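Local coordinates for protein PBP5 (Haemophilus influenzae, PDB 3A3J) that removes the C-terminal D-alanine from peptidoglycan precursor peptides, acting as a serine-type D-alanyl-D-alanine carboxypeptidase, at residues L225-M230 and K244-G249; T11-D16 and S149-M154; A209-V214 and K236-E241. All blocks are in the same frame, centred on the assembly; numbering follows the deposited sequence.

Interaction 1 (L225-M230 and K244-G249); sequences LISVVM and KLLQWG
Leu246 of the helix lays its CD2 branch across the strand between Leu225 and Ser227. Its CB does not point straight at the strand, but the side chain bends over. CG stands anti to the carbonyl carbon (chi1 -63°), and the methyl end then reaches the sheet. Leu246 CD2 lies 4.0 Å from Leu225 CB and 3.6 Å from Ser227 OG. The serine thus presents its hydroxyl oxygen to a methyl group, and no hydrogen bond crosses between the two segments.

Leu225 answers from the strand side. Leu225 CD1 reaches the helix backbone, 3.5 Å from Leu246 O and 3.7 Å from Gly249 CA. Gly249 has no side chain, and the leucine methyl rests directly against its main chain at that point. At the other end of the contact, Val229 and Leu245 lie alongside each other with their chains running opposite ways. Val229 CG1 and Leu245 CD1 touch at 3.8 Å.

Leu225, Ser227 and Val229, every second residue of strand 224-232, send their CB atoms toward helix 235-252. Ile226 and Val228 point the other way, where they meet helix 151-164. The axes of the two short segments run roughly antiparallel, at 147°, and approach to 8.6 Å. This is helix-on-sheet packing in the penicillin-binding, beta-lactamase-like fold, whose central antiparallel sheet carries helices on both faces. Leu246 also touches Leu14 of the adjacent strand 11-16, which ties the helix to two strands.

The contact is buried and almost wholly apolar. With no polar bond between the segments, its hold probably rests on the fit of leucine and valine methyl groups and on exclusion of water.

Interaction 2 (T11-D16 and S149-M154); sequences TYVLMD and SSARDM
Thr11 and Val13 both meet Ala151, where the first turn of helix 151-164 rests on strand 11-16. This is alpha-on-beta packing on one face of the antiparallel sheet of the beta-lactamase-like fold.

The apolar contacts centre on the small alanine methyl. Val13 CB lies 4.1 Å from Ala151 CB, and Ala151 CB also sits 3.9 Å from the strand backbone at Tyr12 C. Val13 CG1 lies beside the methyl and against the helix main chain, 3.7 Å from Ala151 O. The Tyr12 side chain leaves on the opposite face of the sheet and touches Leu245 there.

Polar bonds hold the helix start itself. Ser150 is the N-cap, and Asp153 N donates to Ser150 OG at 3.1 Å, with a fairly straight angle of 164°. Asp153 OD2 in turn accepts from Asn133 N and also bonds Thr134 OG1. Arg152 forms a salt bridge through NE with Asp29.

The tightest point is at Thr11. Thr11 CG2, anti to the backbone N with OG1 at chi1 -83°, meets Ala151 CB at 3.2 Å, closer than usual for two carbons.

Interaction 3 (A209-V214 and K236-E241); sequences AGYNLV and KGREVE. With SO4 (sulfate ion), chain B.
Arg238 leaves helix 235-252 with CG between its backbone N and carbonyl carbon (chi1 80°), then runs extended from CG to NE. This lays CD between Tyr211 and Leu213 and carries the guanidinium past the tyrosine ring to a sulfate ion. Tyr211 CG is anti to its own carbonyl carbon (chi1 -68°), which places the ring beside the arginine tip.

Tyr211 CD1 lies 3.8 Å from Arg238 NH1. The NH1 atom comes at the ring edge, near the ring plane, and the ring and guanidinium planes are almost perpendicular. NH1 is not over a face, so this is not a cation-pi contact. The aliphatic part of the arginine packs on Leu213, with Arg238 CD 4.0 Å from Leu213 CB. Leu213 CD2 goes further along the helix and lies 4.1 Å from Glu239 CA.

Helix 235-252 here packs on the sheet of the beta-lactamase-like fold. Strand 210-218 is next to strand 197-206, which carries Lys202, assigned to substrate binding. Asn212 points to the other face, near Ser36, the residue assigned as the acyl-ester nucleophile, and its ND2 bonds Pro34 O.

The arginine has two anchors. Arg238 NH1 gives a weak, bent hydrogen bond to Asn212 O at 3.3 Å. The stronger partner is the sulfate, probably from the crystallisation liquor, which meets the guanidinium at its edge and in its plane. Arg238 NH1 donates to sulfate O2 at 3.1 Å, and Arg238 NH2 donates to sulfate O3 at 2.7 Å and 162°. Thr203 OG1 also bonds the sulfate.

All three interactions meet on one antiparallel sheet. Strands 11-16, 224-232 and 210-218 lie side by side in it and belong to interactions 2, 1 and 3 in that order. Interactions 1 and 3 share helix 235-252, on one face. Interaction 2 uses helix 151-164, on the other. The centres of interactions 1 and 2 are about 10 Å apart, those of 1 and 3 about 11 Å, and those of 2 and 3 about 13 Å. Along the chain, interaction 2 closes before the other two open, and the segments of 1 and 3 alternate. The sheet is thus packed between helices 235-252 and 151-164, with interaction 3 nearest the annotated active-site residues.

Interaction 1 (L225-M230 and K244-G249)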
# COMPACT_ATOMS: atom_id res chain seq x y z
N LEU A 225 -5.57 -8.79 0.29
CA LEU A 225 -5.32 -8.34 -1.07
C LEU A 225 -5.58 -6.83 -1.26
O LEU A 225 -6.32 -6.22 -0.50
CB LEU A 225 -6.23 -9.09 -2.05
CG LEU A 225 -6.18 -10.66 -2.09
CD1 LEU A 225 -7.25 -11.28 -3.12
CD2 LEU A 225 -4.75 -11.16 -2.38
N ILE A 226 -5.00 -6.28 -2.32
CA ILE A 226 -5.20 -4.92 -2.62
C ILE A 226 -5.45 -4.91 -4.08
O ILE A 226 -4.62 -5.52 -4.82
CB ILE A 226 -3.88 -4.12 -2.32
CG1 ILE A 226 -3.67 -4.07 -0.82
CG2 ILE A 226 -3.95 -2.70 -2.95
CD1 ILE A 226 -2.26 -3.49 -0.49
N SER A 227 -6.54 -4.26 -4.53
CA SER A 227 -6.76 -4.09 -5.97
C SER A 227 -6.71 -2.64 -6.35
O SER A 227 -7.02 -1.79 -5.51
CB SER A 227 -8.17 -4.61 -6.33
OG SER A 227 -9.23 -4.07 -5.45
N VAL A 228 -6.44 -2.36 -7.64
CA VAL A 228 -6.47 -1.04 -8.14
C VAL A 228 -7.07 -1.14 -9.53
O VAL A 228 -6.61 -1.91 -10.32
CB VAL A 228 -5.01 -0.35 -8.23
CG1 VAL A 228 -5.13 1.07 -8.71
CG2 VAL A 228 -4.28 -0.41 -6.87
N VAL A 229 -8.10 -0.34 -9.82
CA VAL A 229 -8.60 -0.22 -11.17
C VAL A 229 -8.61 1.28 -11.58
O VAL A 229 -8.94 2.16 -10.78
CB VAL A 229 -10.07 -0.83 -11.28
CG1 VAL A 229 -10.06 -2.29 -10.80
CG2 VAL A 229 -11.10 -0.03 -10.40
N MET A 230 -8.26 1.55 -12.83
CA MET A 230 -8.19 2.88 -13.27
C MET A 230 -8.91 2.95 -14.59
O MET A 230 -8.93 1.96 -15.32
CB MET A 230 -6.71 3.31 -13.43
CG MET A 230 -6.08 3.51 -12.12
SD MET A 230 -4.26 3.61 -12.11
CE MET A 230 -4.12 4.82 -10.80
N LYS A 244 -14.80 -8.14 -8.37
CA LYS A 244 -14.43 -9.24 -9.24
C LYS A 244 -12.94 -9.68 -9.05
O LYS A 244 -12.61 -10.90 -9.03
CB LYS A 244 -14.66 -8.87 -10.70
CG LYS A 244 -16.09 -9.19 -11.24
CD LYS A 244 -16.26 -8.93 -12.73
CE LYS A 244 -17.68 -8.39 -13.06
NZ LYS A 244 -17.65 -7.89 -14.44
N LEU A 245 -12.03 -8.69 -9.03
CA LEU A 245 -10.61 -8.99 -8.79
C LEU A 245 -10.41 -9.63 -7.44
O LEU A 245 -9.74 -10.66 -7.32
CB LEU A 245 -9.78 -7.72 -8.87
CG LEU A 245 -9.57 -7.35 -10.33
CD1 LEU A 245 -9.02 -5.89 -10.36
CD2 LEU A 245 -8.53 -8.31 -11.00
N LEU A 246 -11.01 -9.04 -6.41
CA LEU A 246 -10.75 -9.53 -5.09
C LEU A 246 -11.23 -11.02 -4.94
O LEU A 246 -10.48 -11.88 -4.46
CB LEU A 246 -11.38 -8.61 -4.06
CG LEU A 246 -10.81 -7.18 -4.08
CD1 LEU A 246 -11.64 -6.29 -3.14
CD2 LEU A 246 -9.31 -7.17 -3.66
N GLN A 247 -12.48 -11.30 -5.33
CA GLN A 247 -13.09 -12.64 -5.22
C GLN A 247 -12.36 -13.67 -6.06
O GLN A 247 -12.17 -14.77 -5.61
CB GLN A 247 -14.58 -12.62 -5.59
CG GLN A 247 -15.46 -11.94 -4.55
CD GLN A 247 -16.91 -11.84 -5.07
OE1 GLN A 247 -17.14 -11.82 -6.31
NE2 GLN A 247 -17.87 -11.83 -4.16
N TRP A 248 -11.94 -13.32 -7.26
CA TRP A 248 -11.08 -14.20 -8.02
C TRP A 248 -9.82 -14.48 -7.25
O TRP A 248 -9.25 -15.61 -7.30
CB TRP A 248 -10.68 -13.51 -9.29
CG TRP A 248 -9.84 -14.33 -10.22
CD1 TRP A 248 -10.27 -15.35 -11.05
CD2 TRP A 248 -8.43 -14.18 -10.49
NE1 TRP A 248 -9.24 -15.81 -11.81
CE2 TRP A 248 -8.09 -15.13 -11.48
CE3 TRP A 248 -7.42 -13.35 -9.98
CZ2 TRP A 248 -6.78 -15.28 -11.96
CZ3 TRP A 248 -6.14 -13.48 -10.46
CH2 TRP A 248 -5.83 -14.43 -11.46
N GLY A 249 -9.31 -13.43 -6.60
CA GLY A 249 -8.09 -13.60 -5.82
C GLY A 249 -8.32 -14.54 -4.65
O GLY A 249 -7.66 -15.56 -4.56

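Interaction 2 (T11-D16 and S149-M154)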
# COMPACT_ATOMS: atom_id res chain seq x y z
N THR A 11 -6.77 0.03 -16.78
CA THR A 11 -5.55 -0.38 -16.13
C THR A 11 -6.02 -0.98 -14.83
O THR A 11 -7.05 -0.53 -14.33
CB THR A 11 -4.76 0.93 -15.74
OG1 THR A 11 -4.00 1.40 -16.85
CG2 THR A 11 -3.95 0.76 -14.58
N TYR A 12 -5.28 -1.95 -14.27
CA TYR A 12 -5.58 -2.49 -12.98
C TYR A 12 -4.50 -3.41 -12.46
O TYR A 12 -3.67 -3.93 -13.21
CB TYR A 12 -6.89 -3.27 -13.03
CG TYR A 12 -6.92 -4.54 -13.90
CD1 TYR A 12 -6.48 -5.78 -13.42
CD2 TYR A 12 -7.43 -4.48 -15.16
CE1 TYR A 12 -6.56 -6.95 -14.23
CE2 TYR A 12 -7.53 -5.57 -15.92
CZ TYR A 12 -7.10 -6.80 -15.48
OH TYR A 12 -7.22 -7.84 -16.37
N VAL A 13 -4.52 -3.67 -11.18
CA VAL A 13 -3.54 -4.57 -10.67
C VAL A 13 -4.23 -5.23 -9.49
O VAL A 13 -5.10 -4.59 -8.87
CB VAL A 13 -2.25 -3.82 -10.19
CG1 VAL A 13 -2.38 -3.42 -8.76
CG2 VAL A 13 -1.07 -4.72 -10.28
N LEU A 14 -3.89 -6.50 -9.20
CA LEU A 14 -4.32 -7.12 -7.97
C LEU A 14 -3.04 -7.67 -7.34
O LEU A 14 -2.20 -8.24 -8.07
CB LEU A 14 -5.22 -8.32 -8.29
CG LEU A 14 -5.64 -9.19 -7.06
CD1 LEU A 14 -6.51 -8.30 -6.11
CD2 LEU A 14 -6.48 -10.45 -7.43
N MET A 15 -2.87 -7.59 -6.01
CA MET A 15 -1.58 -7.95 -5.44
C MET A 15 -1.83 -8.44 -4.04
O MET A 15 -2.66 -7.87 -3.35
CB MET A 15 -0.62 -6.72 -5.47
CG MET A 15 0.50 -6.75 -4.43
SD MET A 15 1.45 -5.18 -4.12
CE MET A 15 1.10 -4.85 -2.43
N ASP A 16 -1.16 -9.49 -3.61
CA ASP A 16 -1.21 -9.94 -2.23
C ASP A 16 -0.40 -8.97 -1.39
O ASP A 16 0.76 -8.68 -1.71
CB ASP A 16 -0.57 -11.35 -2.07
CG ASP A 16 -0.65 -11.86 -0.66
OD1 ASP A 16 -1.65 -12.55 -0.26
OD2 ASP A 16 0.23 -11.52 0.12
N SER A 149 0.30 8.66 -11.86
CA SER A 149 0.70 7.53 -11.07
C SER A 149 0.38 6.35 -11.94
O SER A 149 0.08 6.49 -13.16
CB SER A 149 -0.04 7.47 -9.72
OG SER A 149 0.60 6.56 -8.80
N SER A 150 0.39 5.19 -11.32
CA SER A 150 0.00 3.96 -12.05
C SER A 150 -0.65 2.98 -11.05
O SER A 150 -0.52 3.12 -9.81
CB SER A 150 1.25 3.35 -12.69
OG SER A 150 1.96 2.68 -11.65
N ALA A 151 -1.29 1.94 -11.60
CA ALA A 151 -2.00 0.96 -10.80
C ALA A 151 -1.05 0.32 -9.83
O ALA A 151 -1.35 0.17 -8.65
CB ALA A 151 -2.66 -0.10 -11.76
N ARG A 152 0.14 -0.06 -10.32
CA ARG A 152 1.11 -0.76 -9.43
C ARG A 152 1.66 0.19 -8.37
O ARG A 152 1.84 -0.17 -7.20
CB ARG A 152 2.31 -1.33 -10.26
CG ARG A 152 3.26 -2.23 -9.40
CD ARG A 152 4.68 -2.24 -9.87
NE ARG A 152 4.74 -2.62 -11.28
CZ ARG A 152 4.89 -3.90 -11.64
NH1 ARG A 152 4.94 -4.23 -12.93
NH2 ARG A 152 4.98 -4.84 -10.68
N ASP A 153 1.96 1.43 -8.76
CA ASP A 153 2.50 2.44 -7.78
C ASP A 153 1.45 2.74 -6.71
O ASP A 153 1.73 2.80 -5.46
CB ASP A 153 2.93 3.71 -8.52
CG ASP A 153 4.27 3.53 -9.25
OD1 ASP A 153 4.83 2.39 -9.18
OD2 ASP A 153 4.75 4.53 -9.88
N MET A 154 0.21 2.82 -7.17
CA MET A 154 -0.90 3.03 -6.14
C MET A 154 -1.09 1.79 -5.28
O MET A 154 -1.42 1.89 -4.10
CB MET A 154 -2.22 3.50 -6.85
CG MET A 154 -2.16 5.03 -7.24
SD MET A 154 -2.16 5.86 -5.68
CE MET A 154 -1.64 7.45 -6.21

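Interaction 3 (A209-V214 and K236-E241)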
# COMPACT_ATOMS: atom_id res chain seq x y z
N ALA A 209 -9.89 9.78 -18.08
CA ALA A 209 -9.89 8.31 -18.25
C ALA A 209 -11.13 7.57 -17.76
O ALA A 209 -11.35 6.45 -18.19
CB ALA A 209 -8.65 7.70 -17.60
N GLY A 210 -11.84 8.16 -16.79
CA GLY A 210 -12.87 7.49 -16.03
C GLY A 210 -12.68 7.54 -14.52
O GLY A 210 -12.09 8.53 -13.96
N TYR A 211 -13.17 6.46 -13.87
CA TYR A 211 -13.26 6.29 -12.42
C TYR A 211 -12.21 5.30 -11.88
O TYR A 211 -11.85 4.33 -12.55
CB TYR A 211 -14.64 5.77 -12.04
CG TYR A 211 -15.75 6.81 -12.28
CD1 TYR A 211 -16.08 7.73 -11.29
CD2 TYR A 211 -16.39 6.89 -13.51
CE1 TYR A 211 -17.06 8.74 -11.55
CE2 TYR A 211 -17.40 7.90 -13.77
CZ TYR A 211 -17.70 8.80 -12.80
OH TYR A 211 -18.67 9.76 -13.08
N ASN A 212 -11.74 5.52 -10.65
CA ASN A 212 -10.70 4.64 -10.18
C ASN A 212 -10.93 4.31 -8.73
O ASN A 212 -11.73 4.97 -8.03
CB ASN A 212 -9.29 5.26 -10.52
CG ASN A 212 -9.00 6.56 -9.77
OD1 ASN A 212 -9.50 6.80 -8.66
ND2 ASN A 212 -8.12 7.34 -10.32
N LEU A 213 -10.33 3.24 -8.26
CA LEU A 213 -10.57 2.89 -6.87
C LEU A 213 -9.43 2.02 -6.42
O LEU A 213 -8.96 1.22 -7.17
CB LEU A 213 -11.87 2.05 -6.77
CG LEU A 213 -12.20 1.28 -5.48
CD1 LEU A 213 -12.30 2.19 -4.31
CD2 LEU A 213 -13.45 0.31 -5.53
N VAL A 214 -8.98 2.18 -5.19
CA VAL A 214 -8.02 1.32 -4.59
C VAL A 214 -8.73 0.60 -3.46
O VAL A 214 -9.25 1.24 -2.57
CB VAL A 214 -6.82 2.17 -4.06
CG1 VAL A 214 -5.83 1.26 -3.31
CG2 VAL A 214 -6.11 2.74 -5.24
N LYS A 236 -20.39 3.05 -10.40
CA LYS A 236 -20.77 1.73 -9.91
C LYS A 236 -19.90 0.64 -10.48
O LYS A 236 -19.57 -0.30 -9.78
CB LYS A 236 -22.26 1.48 -10.16
CG LYS A 236 -23.14 2.32 -9.23
CD LYS A 236 -24.63 2.23 -9.69
CE LYS A 236 -25.48 3.36 -9.08
NZ LYS A 236 -26.90 3.05 -9.43
N GLY A 237 -19.54 0.73 -11.76
CA GLY A 237 -18.67 -0.30 -12.39
C GLY A 237 -17.35 -0.54 -11.65
O GLY A 237 -16.78 -1.67 -11.63
N ARG A 238 -16.85 0.51 -10.98
CA ARG A 238 -15.52 0.40 -10.38
C ARG A 238 -15.60 -0.50 -9.15
O ARG A 238 -14.69 -1.33 -8.91
CB ARG A 238 -14.90 1.78 -10.09
CG ARG A 238 -15.43 2.40 -8.81
CD ARG A 238 -14.93 3.79 -8.62
NE ARG A 238 -15.76 4.50 -7.64
CZ ARG A 238 -15.62 5.79 -7.39
NH1 ARG A 238 -14.67 6.46 -8.02
NH2 ARG A 238 -16.42 6.40 -6.53
N GLU A 239 -16.68 -0.40 -8.38
CA GLU A 239 -16.81 -1.34 -7.28
C GLU A 239 -17.06 -2.79 -7.73
O GLU A 239 -16.55 -3.75 -7.10
CB GLU A 239 -17.93 -0.89 -6.31
CG GLU A 239 -17.73 0.53 -5.76
CD GLU A 239 -18.97 1.02 -5.03
OE1 GLU A 239 -19.89 0.20 -4.77
OE2 GLU A 239 -19.01 2.19 -4.65
N VAL A 240 -17.82 -2.95 -8.81
CA VAL A 240 -18.05 -4.27 -9.37
C VAL A 240 -16.72 -4.95 -9.87
O VAL A 240 -16.42 -6.05 -9.51
CB VAL A 240 -19.11 -4.24 -10.52
CG1 VAL A 240 -19.11 -5.58 -11.22
CG2 VAL A 240 -20.56 -3.99 -9.97
N GLU A 241 -15.97 -4.28 -10.74
CA GLU A 241 -14.70 -4.79 -11.23
C GLU A 241 -13.71 -5.05 -10.08
O GLU A 241 -12.93 -5.99 -10.14
CB GLU A 241 -14.10 -3.85 -12.24
CG GLU A 241 -14.99 -3.59 -13.41
CD GLU A 241 -15.48 -4.92 -14.00
OE1 GLU A 241 -14.67 -5.64 -14.60
OE2 GLU A 241 -16.66 -5.25 -13.89
S SO4 B . -15.22 9.91 -6.09
O1 SO4 B . -14.22 10.03 -5.02
O2 SO4 B . -14.72 9.54 -7.42
O3 SO4 B . -16.10 8.91 -5.53
O4 SO4 B . -15.83 11.24 -6.42